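Local coordinates for protein VirX1 (Cyanophage Syn10, PDB 6QGM) that iodinates diverse substrates as a marine viral halogenase, probably of the flavin-dependent tryptophan halogenase family, at residues Q174-K177 with E178-L182; K55-L59 with L60-D64; R299-S302 with K303-E307; F464-G468 with H469-P473; N374-G378 with Y379-A383. All coordinates share one frame; numbering follows the deposited sequence.

Contact 1: Q174-K177 with E178-L182; sequences QYLK and EKIAL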
# COMPACT_ATOMS: atom_id res chain seq x y z
N GLN B 174 -38.12 11.47 -17.55
CA GLN B 174 -39.26 11.48 -18.50
C GLN B 174 -38.72 11.36 -19.93
O GLN B 174 -39.38 10.71 -20.75
CB GLN B 174 -40.13 12.72 -18.31
CG GLN B 174 -40.96 12.67 -17.04
CD GLN B 174 -41.81 11.43 -16.99
OE1 GLN B 174 -41.46 10.44 -16.35
NE2 GLN B 174 -42.91 11.44 -17.72
N TYR B 175 -37.55 11.94 -20.22
CA TYR B 175 -36.94 11.88 -21.57
C TYR B 175 -36.49 10.44 -21.84
O TYR B 175 -36.90 9.86 -22.87
CB TYR B 175 -35.80 12.89 -21.69
CG TYR B 175 -35.23 12.98 -23.08
CD1 TYR B 175 -35.81 13.75 -24.06
CD2 TYR B 175 -34.09 12.26 -23.42
CE1 TYR B 175 -35.29 13.82 -25.34
CE2 TYR B 175 -33.54 12.32 -24.69
CZ TYR B 175 -34.14 13.11 -25.65
OH TYR B 175 -33.59 13.18 -26.90
N LEU B 176 -35.68 9.88 -20.92
CA LEU B 176 -35.14 8.51 -21.03
C LEU B 176 -36.31 7.52 -21.20
O LEU B 176 -36.18 6.58 -21.98
CB LEU B 176 -34.32 8.21 -19.78
CG LEU B 176 -33.02 9.00 -19.64
CD1 LEU B 176 -32.21 8.51 -18.46
CD2 LEU B 176 -32.20 8.90 -20.92
N LYS B 177 -37.41 7.76 -20.50
CA LYS B 177 -38.66 6.96 -20.54
C LYS B 177 -39.21 6.91 -21.98
O LYS B 177 -39.34 5.80 -22.53
CB LYS B 177 -39.69 7.56 -19.59
CG LYS B 177 -41.02 6.82 -19.51
CD LYS B 177 -41.99 7.45 -18.53
CE LYS B 177 -43.07 8.26 -19.21
NZ LYS B 177 -44.27 8.31 -18.36
N GLU B 178 -39.50 8.08 -22.56
CA GLU B 178 -40.23 8.21 -23.84
C GLU B 178 -39.32 7.81 -25.02
O GLU B 178 -39.84 7.17 -25.96
CB GLU B 178 -40.84 9.59 -24.04
CG GLU B 178 -40.10 10.82 -23.54
CD GLU B 178 -41.01 12.04 -23.44
OE1 GLU B 178 -41.60 12.41 -24.49
OE2 GLU B 178 -41.12 12.63 -22.30
N LYS B 179 -38.03 8.13 -24.94
CA LYS B 179 -37.08 8.03 -26.09
C LYS B 179 -36.31 6.71 -26.09
O LYS B 179 -36.02 6.22 -27.20
CB LYS B 179 -36.07 9.18 -26.07
CG LYS B 179 -36.65 10.58 -26.15
CD LYS B 179 -37.61 10.88 -27.27
CE LYS B 179 -38.59 11.97 -26.88
NZ LYS B 179 -39.29 12.55 -28.05
N ILE B 180 -35.97 6.15 -24.93
CA ILE B 180 -35.09 4.94 -24.84
C ILE B 180 -35.87 3.77 -24.21
O ILE B 180 -36.00 2.73 -24.89
CB ILE B 180 -33.78 5.25 -24.09
CG1 ILE B 180 -33.05 6.42 -24.76
CG2 ILE B 180 -32.91 4.01 -23.99
CD1 ILE B 180 -31.69 6.75 -24.16
N ALA B 181 -36.37 3.92 -22.98
CA ALA B 181 -36.88 2.79 -22.16
C ALA B 181 -38.12 2.17 -22.81
O ALA B 181 -38.08 0.97 -23.14
CB ALA B 181 -37.15 3.25 -20.74
N LEU B 182 -39.19 2.94 -22.98
CA LEU B 182 -40.48 2.40 -23.48
C LEU B 182 -40.28 1.84 -24.89
O LEU B 182 -40.64 0.69 -25.15
CB LEU B 182 -41.56 3.49 -23.44
CG LEU B 182 -41.97 3.96 -22.05
CD1 LEU B 182 -43.20 4.85 -22.13
CD2 LEU B 182 -42.22 2.77 -21.14

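Contact 2: K55-L59 with L60-D64; sequences KFLHL and LDLKD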
# COMPACT_ATOMS: atom_id res chain seq x y z
N LYS B 55 -19.97 9.96 -19.50
CA LYS B 55 -19.80 8.52 -19.84
C LYS B 55 -21.19 7.88 -20.00
O LYS B 55 -21.38 7.12 -20.96
CB LYS B 55 -19.04 7.78 -18.74
CG LYS B 55 -18.69 6.32 -19.00
CD LYS B 55 -18.63 5.50 -17.73
CE LYS B 55 -17.91 4.21 -17.98
NZ LYS B 55 -17.31 3.68 -16.73
N PHE B 56 -22.11 8.17 -19.07
CA PHE B 56 -23.50 7.67 -19.09
C PHE B 56 -24.15 8.13 -20.39
O PHE B 56 -24.68 7.29 -21.16
CB PHE B 56 -24.27 8.12 -17.84
CG PHE B 56 -25.69 7.62 -17.77
CD1 PHE B 56 -25.97 6.36 -17.25
CD2 PHE B 56 -26.74 8.38 -18.26
CE1 PHE B 56 -27.26 5.88 -17.25
CE2 PHE B 56 -28.04 7.90 -18.23
CZ PHE B 56 -28.30 6.65 -17.72
N LEU B 57 -24.10 9.44 -20.67
CA LEU B 57 -24.72 10.03 -21.88
C LEU B 57 -24.15 9.37 -23.14
O LEU B 57 -24.94 9.00 -24.04
CB LEU B 57 -24.48 11.54 -21.87
CG LEU B 57 -25.29 12.31 -20.83
CD1 LEU B 57 -24.72 13.72 -20.66
CD2 LEU B 57 -26.77 12.33 -21.21
N HIS B 58 -22.82 9.18 -23.18
CA HIS B 58 -22.09 8.60 -24.34
C HIS B 58 -22.52 7.14 -24.53
O HIS B 58 -22.75 6.74 -25.69
CB HIS B 58 -20.58 8.85 -24.18
CG HIS B 58 -20.13 10.17 -24.73
ND1 HIS B 58 -19.78 10.33 -26.06
CD2 HIS B 58 -19.97 11.38 -24.15
CE1 HIS B 58 -19.44 11.59 -26.28
NE2 HIS B 58 -19.54 12.25 -25.13
N LEU B 59 -22.68 6.39 -23.43
CA LEU B 59 -23.12 4.97 -23.44
C LEU B 59 -24.54 4.86 -24.00
O LEU B 59 -24.84 3.81 -24.60
CB LEU B 59 -23.07 4.40 -22.01
CG LEU B 59 -21.70 3.98 -21.49
CD1 LEU B 59 -21.73 3.83 -19.98
CD2 LEU B 59 -21.24 2.69 -22.16
N LEU B 60 -25.38 5.89 -23.83
CA LEU B 60 -26.79 5.89 -24.30
C LEU B 60 -26.93 6.64 -25.63
O LEU B 60 -28.08 6.75 -26.10
CB LEU B 60 -27.69 6.53 -23.24
CG LEU B 60 -27.83 5.74 -21.94
CD1 LEU B 60 -28.97 6.30 -21.10
CD2 LEU B 60 -28.08 4.26 -22.19
N ASP B 61 -25.82 7.16 -26.20
CA ASP B 61 -25.74 7.86 -27.51
C ASP B 61 -26.54 9.16 -27.49
O ASP B 61 -27.01 9.58 -28.56
CB ASP B 61 -26.26 6.98 -28.65
CG ASP B 61 -25.35 5.84 -29.05
OD1 ASP B 61 -24.13 6.10 -29.26
OD2 ASP B 61 -25.87 4.70 -29.18
N LEU B 62 -26.68 9.80 -26.32
CA LEU B 62 -27.51 11.02 -26.15
C LEU B 62 -26.69 12.24 -26.57
O LEU B 62 -25.70 12.52 -25.90
CB LEU B 62 -27.94 11.12 -24.68
CG LEU B 62 -29.03 10.14 -24.27
CD1 LEU B 62 -29.10 10.01 -22.76
CD2 LEU B 62 -30.39 10.54 -24.81
N LYS B 63 -27.12 12.94 -27.62
CA LYS B 63 -26.52 14.22 -28.10
C LYS B 63 -27.14 15.39 -27.32
O LYS B 63 -28.39 15.42 -27.17
CB LYS B 63 -26.76 14.41 -29.61
CG LYS B 63 -26.32 13.28 -30.53
CD LYS B 63 -24.99 12.65 -30.19
CE LYS B 63 -24.69 11.39 -30.97
NZ LYS B 63 -23.97 10.37 -30.15
N ASP B 64 -26.31 16.33 -26.86
CA ASP B 64 -26.71 17.54 -26.08
C ASP B 64 -27.94 18.21 -26.72
O ASP B 64 -28.87 18.58 -25.99
CB ASP B 64 -25.53 18.51 -25.98
CG ASP B 64 -24.42 18.07 -25.03
OD1 ASP B 64 -24.55 16.99 -24.39
OD2 ASP B 64 -23.42 18.81 -24.94

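Contact 3: R299-S302 with K303-E307; sequences RFVS and KDDAE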
# COMPACT_ATOMS: atom_id res chain seq x y z
N ARG B 299 -28.14 19.67 14.63
CA ARG B 299 -27.25 19.75 15.82
C ARG B 299 -26.97 21.19 16.22
O ARG B 299 -26.72 21.42 17.43
CB ARG B 299 -25.86 19.18 15.51
CG ARG B 299 -25.68 17.67 15.65
CD ARG B 299 -24.36 17.26 16.28
NE ARG B 299 -23.39 16.75 15.32
CZ ARG B 299 -22.09 17.04 15.31
NH1 ARG B 299 -21.33 16.53 14.36
NH2 ARG B 299 -21.56 17.87 16.21
N PHE B 300 -26.95 22.13 15.27
CA PHE B 300 -26.47 23.51 15.50
C PHE B 300 -27.57 24.55 15.25
O PHE B 300 -27.31 25.72 15.61
CB PHE B 300 -25.24 23.77 14.64
CG PHE B 300 -24.04 22.93 15.00
CD1 PHE B 300 -23.24 23.25 16.09
CD2 PHE B 300 -23.71 21.82 14.25
CE1 PHE B 300 -22.15 22.46 16.41
CE2 PHE B 300 -22.60 21.05 14.56
CZ PHE B 300 -21.85 21.35 15.66
N VAL B 301 -28.71 24.19 14.65
CA VAL B 301 -29.77 25.17 14.26
C VAL B 301 -31.12 24.45 14.14
O VAL B 301 -31.16 23.30 13.66
CB VAL B 301 -29.39 25.92 12.97
CG1 VAL B 301 -29.41 25.00 11.74
CG2 VAL B 301 -30.24 27.15 12.73
N SER B 302 -32.19 25.12 14.56
CA SER B 302 -33.61 24.70 14.39
C SER B 302 -34.03 24.81 12.92
O SER B 302 -33.38 25.56 12.16
CB SER B 302 -34.51 25.55 15.24
OG SER B 302 -34.65 26.87 14.70
N LYS B 303 -35.09 24.10 12.55
CA LYS B 303 -35.69 24.14 11.19
C LYS B 303 -36.12 25.59 10.88
O LYS B 303 -35.78 26.10 9.77
CB LYS B 303 -36.83 23.13 11.11
CG LYS B 303 -37.38 22.90 9.72
CD LYS B 303 -38.60 22.00 9.68
CE LYS B 303 -39.86 22.79 9.43
NZ LYS B 303 -41.07 22.15 10.01
N ASP B 304 -36.78 26.25 11.83
CA ASP B 304 -37.35 27.62 11.68
C ASP B 304 -36.22 28.64 11.47
O ASP B 304 -36.38 29.54 10.62
CB ASP B 304 -38.14 28.03 12.92
CG ASP B 304 -39.53 27.42 13.02
OD1 ASP B 304 -39.77 26.36 12.39
OD2 ASP B 304 -40.36 28.01 13.75
N ASP B 305 -35.13 28.51 12.24
CA ASP B 305 -33.95 29.41 12.18
C ASP B 305 -33.23 29.24 10.83
O ASP B 305 -32.84 30.27 10.24
CB ASP B 305 -32.98 29.15 13.33
CG ASP B 305 -33.36 29.76 14.66
OD1 ASP B 305 -34.54 30.18 14.81
OD2 ASP B 305 -32.47 29.82 15.54
N ALA B 306 -33.03 27.99 10.39
CA ALA B 306 -32.38 27.66 9.09
C ALA B 306 -33.16 28.27 7.92
O ALA B 306 -32.54 28.73 6.94
CB ALA B 306 -32.26 26.18 8.95
N GLU B 307 -34.50 28.26 8.01
CA GLU B 307 -35.39 28.78 6.95
C GLU B 307 -35.34 30.31 6.91
O GLU B 307 -35.41 30.88 5.80
CB GLU B 307 -36.82 28.28 7.16
CG GLU B 307 -37.77 28.83 6.11
CD GLU B 307 -39.09 28.12 6.04
OE1 GLU B 307 -39.07 26.88 6.19
OE2 GLU B 307 -40.12 28.81 5.83

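Contact 4: F464-G468 with H469-P473; sequences FIIAG and HGLRP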
# COMPACT_ATOMS: atom_id res chain seq x y z
N PHE B 464 -7.35 21.82 -5.53
CA PHE B 464 -8.17 23.03 -5.77
C PHE B 464 -8.80 23.52 -4.45
O PHE B 464 -8.93 24.73 -4.25
CB PHE B 464 -9.26 22.75 -6.80
CG PHE B 464 -8.75 22.50 -8.19
CD1 PHE B 464 -8.43 23.55 -9.03
CD2 PHE B 464 -8.57 21.21 -8.64
CE1 PHE B 464 -7.94 23.31 -10.31
CE2 PHE B 464 -8.08 20.96 -9.91
CZ PHE B 464 -7.75 22.02 -10.73
N ILE B 465 -9.19 22.59 -3.59
CA ILE B 465 -9.91 22.87 -2.31
C ILE B 465 -8.95 23.48 -1.28
O ILE B 465 -9.27 24.57 -0.76
CB ILE B 465 -10.59 21.58 -1.79
CG1 ILE B 465 -11.56 20.99 -2.81
CG2 ILE B 465 -11.28 21.84 -0.46
CD1 ILE B 465 -12.55 21.98 -3.39
N ILE B 466 -7.82 22.84 -1.00
CA ILE B 466 -6.83 23.35 -0.00
C ILE B 466 -6.13 24.62 -0.54
O ILE B 466 -5.80 25.50 0.29
CB ILE B 466 -5.83 22.26 0.46
CG1 ILE B 466 -4.92 21.77 -0.66
CG2 ILE B 466 -6.58 21.12 1.13
CD1 ILE B 466 -3.91 20.75 -0.22
N ALA B 467 -5.94 24.74 -1.85
CA ALA B 467 -5.46 25.98 -2.52
C ALA B 467 -6.43 27.13 -2.21
O ALA B 467 -5.95 28.20 -1.75
CB ALA B 467 -5.31 25.79 -4.01
N GLY B 468 -7.73 26.90 -2.45
CA GLY B 468 -8.81 27.90 -2.26
C GLY B 468 -8.96 28.28 -0.80
O GLY B 468 -9.39 29.42 -0.54
N HIS B 469 -8.63 27.37 0.11
CA HIS B 469 -8.70 27.62 1.58
C HIS B 469 -7.44 28.35 2.04
O HIS B 469 -7.37 28.68 3.23
CB HIS B 469 -8.92 26.31 2.34
CG HIS B 469 -10.35 25.89 2.42
ND1 HIS B 469 -11.39 26.78 2.58
CD2 HIS B 469 -10.92 24.66 2.40
CE1 HIS B 469 -12.53 26.12 2.64
NE2 HIS B 469 -12.27 24.81 2.53
N GLY B 470 -6.47 28.57 1.15
CA GLY B 470 -5.28 29.41 1.37
C GLY B 470 -4.08 28.62 1.85
O GLY B 470 -3.22 29.21 2.50
N LEU B 471 -4.00 27.34 1.51
CA LEU B 471 -2.81 26.50 1.83
C LEU B 471 -1.89 26.40 0.60
O LEU B 471 -2.37 26.52 -0.51
CB LEU B 471 -3.30 25.13 2.30
CG LEU B 471 -4.15 25.11 3.56
CD1 LEU B 471 -5.03 23.88 3.62
CD2 LEU B 471 -3.29 25.20 4.79
N ARG B 472 -0.60 26.21 0.85
CA ARG B 472 0.50 26.09 -0.14
C ARG B 472 1.38 24.89 0.21
O ARG B 472 1.54 24.58 1.39
CB ARG B 472 1.34 27.37 -0.09
CG ARG B 472 0.59 28.59 -0.62
CD ARG B 472 1.36 29.87 -0.38
NE ARG B 472 1.81 30.00 0.99
CZ ARG B 472 1.01 30.18 2.03
NH1 ARG B 472 -0.30 30.25 1.87
NH2 ARG B 472 1.51 30.29 3.25
N PRO B 473 1.99 24.19 -0.76
CA PRO B 473 2.83 23.03 -0.47
C PRO B 473 4.03 23.39 0.42
O PRO B 473 4.32 22.64 1.34
CB PRO B 473 3.29 22.48 -1.83
CG PRO B 473 2.97 23.59 -2.83
CD PRO B 473 1.89 24.46 -2.20

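Contact 5: N374-G378 with Y379-A383; sequences NQRDG and YVTQA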
# COMPACT_ATOMS: atom_id res chain seq x y z
N ASN B 374 -23.64 -8.04 -18.56
CA ASN B 374 -23.10 -8.26 -19.93
C ASN B 374 -21.87 -9.18 -19.90
O ASN B 374 -21.37 -9.52 -20.98
CB ASN B 374 -22.75 -6.95 -20.64
CG ASN B 374 -23.99 -6.16 -20.98
OD1 ASN B 374 -25.10 -6.70 -20.94
ND2 ASN B 374 -23.81 -4.89 -21.28
N GLN B 375 -21.45 -9.61 -18.72
CA GLN B 375 -20.25 -10.47 -18.54
C GLN B 375 -20.57 -11.87 -19.08
O GLN B 375 -19.91 -12.27 -20.05
CB GLN B 375 -19.84 -10.38 -17.07
CG GLN B 375 -18.41 -10.78 -16.79
CD GLN B 375 -17.36 -9.84 -17.35
OE1 GLN B 375 -16.75 -10.14 -18.36
NE2 GLN B 375 -17.11 -8.73 -16.68
N ARG B 376 -21.56 -12.59 -18.53
CA ARG B 376 -21.92 -13.97 -18.99
C ARG B 376 -23.44 -14.12 -19.09
O ARG B 376 -24.02 -14.98 -18.42
CB ARG B 376 -21.28 -15.03 -18.08
CG ARG B 376 -19.76 -14.96 -18.03
CD ARG B 376 -19.15 -15.92 -17.05
NE ARG B 376 -19.24 -15.47 -15.67
CZ ARG B 376 -18.72 -16.13 -14.65
NH1 ARG B 376 -18.02 -17.24 -14.84
NH2 ARG B 376 -18.87 -15.65 -13.42
N ASP B 377 -24.05 -13.29 -19.93
CA ASP B 377 -25.48 -13.33 -20.33
C ASP B 377 -26.38 -13.28 -19.10
O ASP B 377 -27.40 -13.94 -19.12
CB ASP B 377 -25.72 -14.57 -21.20
CG ASP B 377 -27.10 -14.63 -21.82
OD1 ASP B 377 -27.65 -13.55 -22.10
OD2 ASP B 377 -27.61 -15.75 -22.02
N GLY B 378 -26.01 -12.50 -18.08
CA GLY B 378 -26.86 -12.28 -16.89
C GLY B 378 -26.53 -13.24 -15.75
O GLY B 378 -27.10 -13.09 -14.66
N TYR B 379 -25.59 -14.16 -15.97
CA TYR B 379 -25.00 -14.98 -14.88
C TYR B 379 -23.97 -14.13 -14.13
O TYR B 379 -23.14 -13.44 -14.76
CB TYR B 379 -24.37 -16.29 -15.36
CG TYR B 379 -23.84 -17.12 -14.22
CD1 TYR B 379 -24.67 -17.96 -13.47
CD2 TYR B 379 -22.51 -17.03 -13.84
CE1 TYR B 379 -24.19 -18.69 -12.40
CE2 TYR B 379 -22.01 -17.75 -12.76
CZ TYR B 379 -22.85 -18.60 -12.04
OH TYR B 379 -22.35 -19.31 -11.00
N VAL B 380 -24.07 -14.21 -12.80
CA VAL B 380 -23.29 -13.44 -11.78
C VAL B 380 -23.03 -14.38 -10.59
O VAL B 380 -23.93 -15.16 -10.22
CB VAL B 380 -24.05 -12.17 -11.34
CG1 VAL B 380 -23.31 -11.42 -10.24
CG2 VAL B 380 -24.38 -11.26 -12.51
N THR B 381 -21.83 -14.34 -10.02
CA THR B 381 -21.44 -15.11 -8.82
C THR B 381 -21.57 -14.20 -7.60
O THR B 381 -21.60 -12.96 -7.77
CB THR B 381 -20.02 -15.67 -8.97
OG1 THR B 381 -19.10 -14.59 -9.14
CG2 THR B 381 -19.92 -16.62 -10.14
N GLN B 382 -21.63 -14.79 -6.41
CA GLN B 382 -21.60 -14.06 -5.12
C GLN B 382 -20.30 -13.24 -5.06
O GLN B 382 -20.35 -12.10 -4.58
CB GLN B 382 -21.73 -15.00 -3.93
CG GLN B 382 -21.91 -14.28 -2.60
CD GLN B 382 -23.04 -13.28 -2.65
OE1 GLN B 382 -24.16 -13.61 -3.01
NE2 GLN B 382 -22.76 -12.04 -2.31
N ALA B 383 -19.19 -13.79 -5.56
CA ALA B 383 -17.88 -13.10 -5.64
C ALA B 383 -18.04 -11.76 -6.38
O ALA B 383 -17.51 -10.75 -5.89
CB ALA B 383 -16.87 -13.98 -6.30

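Contact 1: Q174-K177 with E178-L182
K179 sets its CG over the ring of Y175, one helical turn earlier. This K179 CG stands 3.6 Å from the Y175 ring centroid, 13° off the normal, a CH-pi contact over the centre of one face. Y175 has CG opposite its backbone N (chi1 -174°), and K179 CG, anti to the carbonyl carbon (chi1 -59°), comes over the ring; the bend at chi2 only steers the rest of the chain past Y175 CE1. On the next ridge L176 and I180 lie side by side and point the same way, with L176 CD2 3.9 Å from I180 CD1. K177 and L182 are likewise alongside, K177 CG being 3.9 Å from L182 CD1. These pairs lie at the C-terminal part of helix 169-181, with L182 just past it, where the regular spacing widens into a pi-type turn. L176 O there takes two donors: A181 N at 2.8 Å, lying in the carbonyl plane, and I180 N at 3.0 Å, well above that plane. L182 N continues the wider spacing by bonding K177 O at 2.9 Å. The apolar ridge of L176 and I180 faces A21 of helix 14-26, a helix that probably begins within the GxGxxG motif of a Rossmann-type fold. Y175 is flanked by A70 and by D66 and W67 of helix 64-67. K177 reaches W17, and both K177 and L182 rest on H188 of strand 187-198.

Contact 2: K55-L59 with L60-D64
A Schellman motif ends helix 52-59 here and turns the chain into the loop before helix 64-67, with F56 and L57 packing on L60 and L62 just beyond the helix. The evidence is two backbone bonds, the shorter-span one lying within the wider: L62 N reaches back to L57 O at 3.0 Å, and D61 N to H58 O at 3.1 Å. D61, with a phi of 64°, is the residue that leaves the helical conformation. L60 N still gives a helical bond to F56 O at 3.1 Å.

Apolar side chains pack across the turn. L57 and L62 meet at about a right angle, L57 CD2 3.6 Å from L62 CD1; this is the apolar pairing expected across a Schellman turn. L60 sends CD1 to the rim of the F56 ring, 3.4 Å from F56 CE2, while its CG lies over the same ring's face, displaced from the centre. The F56 ring arrives there because its CG is opposite the backbone N (chi1 -179°). L60 and L62 then continue onto helix 169-181, and H58 stacks its ring on W161.

D61 is exposed and points away from the turn. Its carboxylate is shared between two lysines, OD2 with K25 and OD1 with K478 of the second subunit. The chemistry is thus divided between apolar side-chain pairs and an ionic outer end, and the two positive partners would probably favour a charged D61.

Contact 3: R299-S302 with K303-E307
The carboxylate of D305 is the flat group at this helix start, and S302 OG sits above its plane, 3.2 Å from D305 CG. S302 OG is 3.3 Å from D305 OD1, but at an angle too poor for a hydrogen bond. What S302 OG does accept is the backbone N-H of D305, at 3.0 Å and with an N-H...O angle of 155°. That bond makes S302 the N-cap of helix 303-314. A chi1 of 73° swings OG between the backbone N and the carbonyl carbon of S302, from where it can face the first turn. The reciprocal bond of a full capping box is not made, since even the nearer carboxylate oxygen, D305 OD2, is 4.8 Å from S302 N. The first regular helical bond, A306 N to S302 O, is 3.0 Å long and close to straight at 163°.

V301, one residue before the cap, packs on the same turn. Its CG2, opposite the backbone N, comes within 3.4 Å of D305 CB, and the two side chains meet at a slant. The other branch, V301 CG1, is 4.2 Å from A306 CB, a looser apolar contact. Hence D305 is held at its backbone by the cap and touched at CB by the valine.

This junction links strand 290-296 to helix 303-314 at the surface. V301 and A306 rest on Y296, A306 also on Y294 and on M254 of strand 252-258, and K303 reaches H325 of strand 324-327.

Contact 4: F464-G468 with H469-P473
I466 and L471 cross at about a right angle, L471 bringing its CD1 up against I466 CB at 3.6 Å. The other close pair, I465 and H469, runs alongside and points the same way, I465 CG2 being 4.0 Å from H469 CD2. H469 NE2 bonds to the backbone O of H406, which fixes the far end of the ring, while F92 meets the same ring edge-to-face.

The I466-L471 crossing follows from how the backbone turns; I465 and H469 keep the usual spacing of one helical turn. Helix 462-468 closes in a Schellman motif: L471 N returns to I466 O at 2.8 Å, and inside that bond G470 N reaches A467 O at 3.0 Å. G470 is the residue that breaks the helical conformation, with phi at 94°, a value glycine adopts readily. H469 N still keeps the ordinary helical bond to I465 O, also 3.0 Å. The wider-span bond brings L471 back beside I466, and L471 CB approaches I466 O to 3.2 Å. L471 CG lies opposite its carbonyl carbon (chi1 -62°), directing CD1 onto I466 CB. The packing of I466 on L471 is the apolar contact characteristic of a Schellman turn.

Around this buried end, I465 packs on F402 and H406 of helix 382-408, A467 on F130 of helix 129-134, and I466 on W455, while G468 O accepts from R85. Past the turn, the chain heading for helix 477-484 meets the third subunit: H469 O and R472 N bond to R376 and Q375 of that chain.

Contact 5: N374-G378 with Y379-A383
The main side-chain interaction joins R376 and Y379, which lie alongside and point the same way. Their flat groups are nearly perpendicular, 81° apart, with Y379 CD2 about 3.8 Å above one face of the R376 guanidinium. Seen from the ring, R376 CZ is at the edge and in the ring plane, 4.0 Å from Y379 CD2. The cation therefore does not lie over the aromatic face, and cation-pi geometry is absent. T381 adds a second van der Waals contact, its CG2 3.6 Å from R376 NH2.

Backbone bonding is slight: Y379 N to R376 O, 3.0 Å, closes a type I' beta turn. D377 and G378 occupy the corners, both with positive phi, and glycine fits the 94° of G378 well.

The polar ends of these buried residues are met by partners beyond the turn. R376 NH2 forms a salt bridge with E384, and R376 NH1 donates to the backbone O of Y409 of the second subunit. Y379 OH bonds to S410 O of that subunit. T381 is the N-cap of helix 382-408, its side chain capping a backbone N of the first turn; a chi1 of 61° sets OG1 between the backbone N and the carbonyl carbon of T381. E384 OE1 meets both T381 OG1 and R376 NH2.

The turn connects helix 360-373 to the long helix 382-408. G378 pairs by backbone bonds with I4, near the chain start, and N374 ND2 bonds L26 O at the end of helix 14-26. Across the subunit interface Y379 packs on T422, and R376 on G470, of the second subunit.

Overall arrangement
Contacts 1 and 2 form one packed unit, their centres 13 Å apart: L62 CD2 of contact 2 lies 3.6 Å from Y175 CE2 of contact 1, and L62 CD1 3.8 Å from L176 CD2. Contact 3 stands apart, where the chain leaves strand 290-296 for helix 303-314, about 40 Å from contact 1 between centres. The centres of contacts 4 and 5 are about 44 Å apart within a chain, yet the two meet between subunits, residues 469-472 of one copy facing 374-376 of another. Contact 2 also touches the second subunit. In this apo form the Q174 side chain lies near, without touching, a glycine-rich Rossmann-type pattern, probably part of the FAD-binding region as in flavin-dependent halogenases.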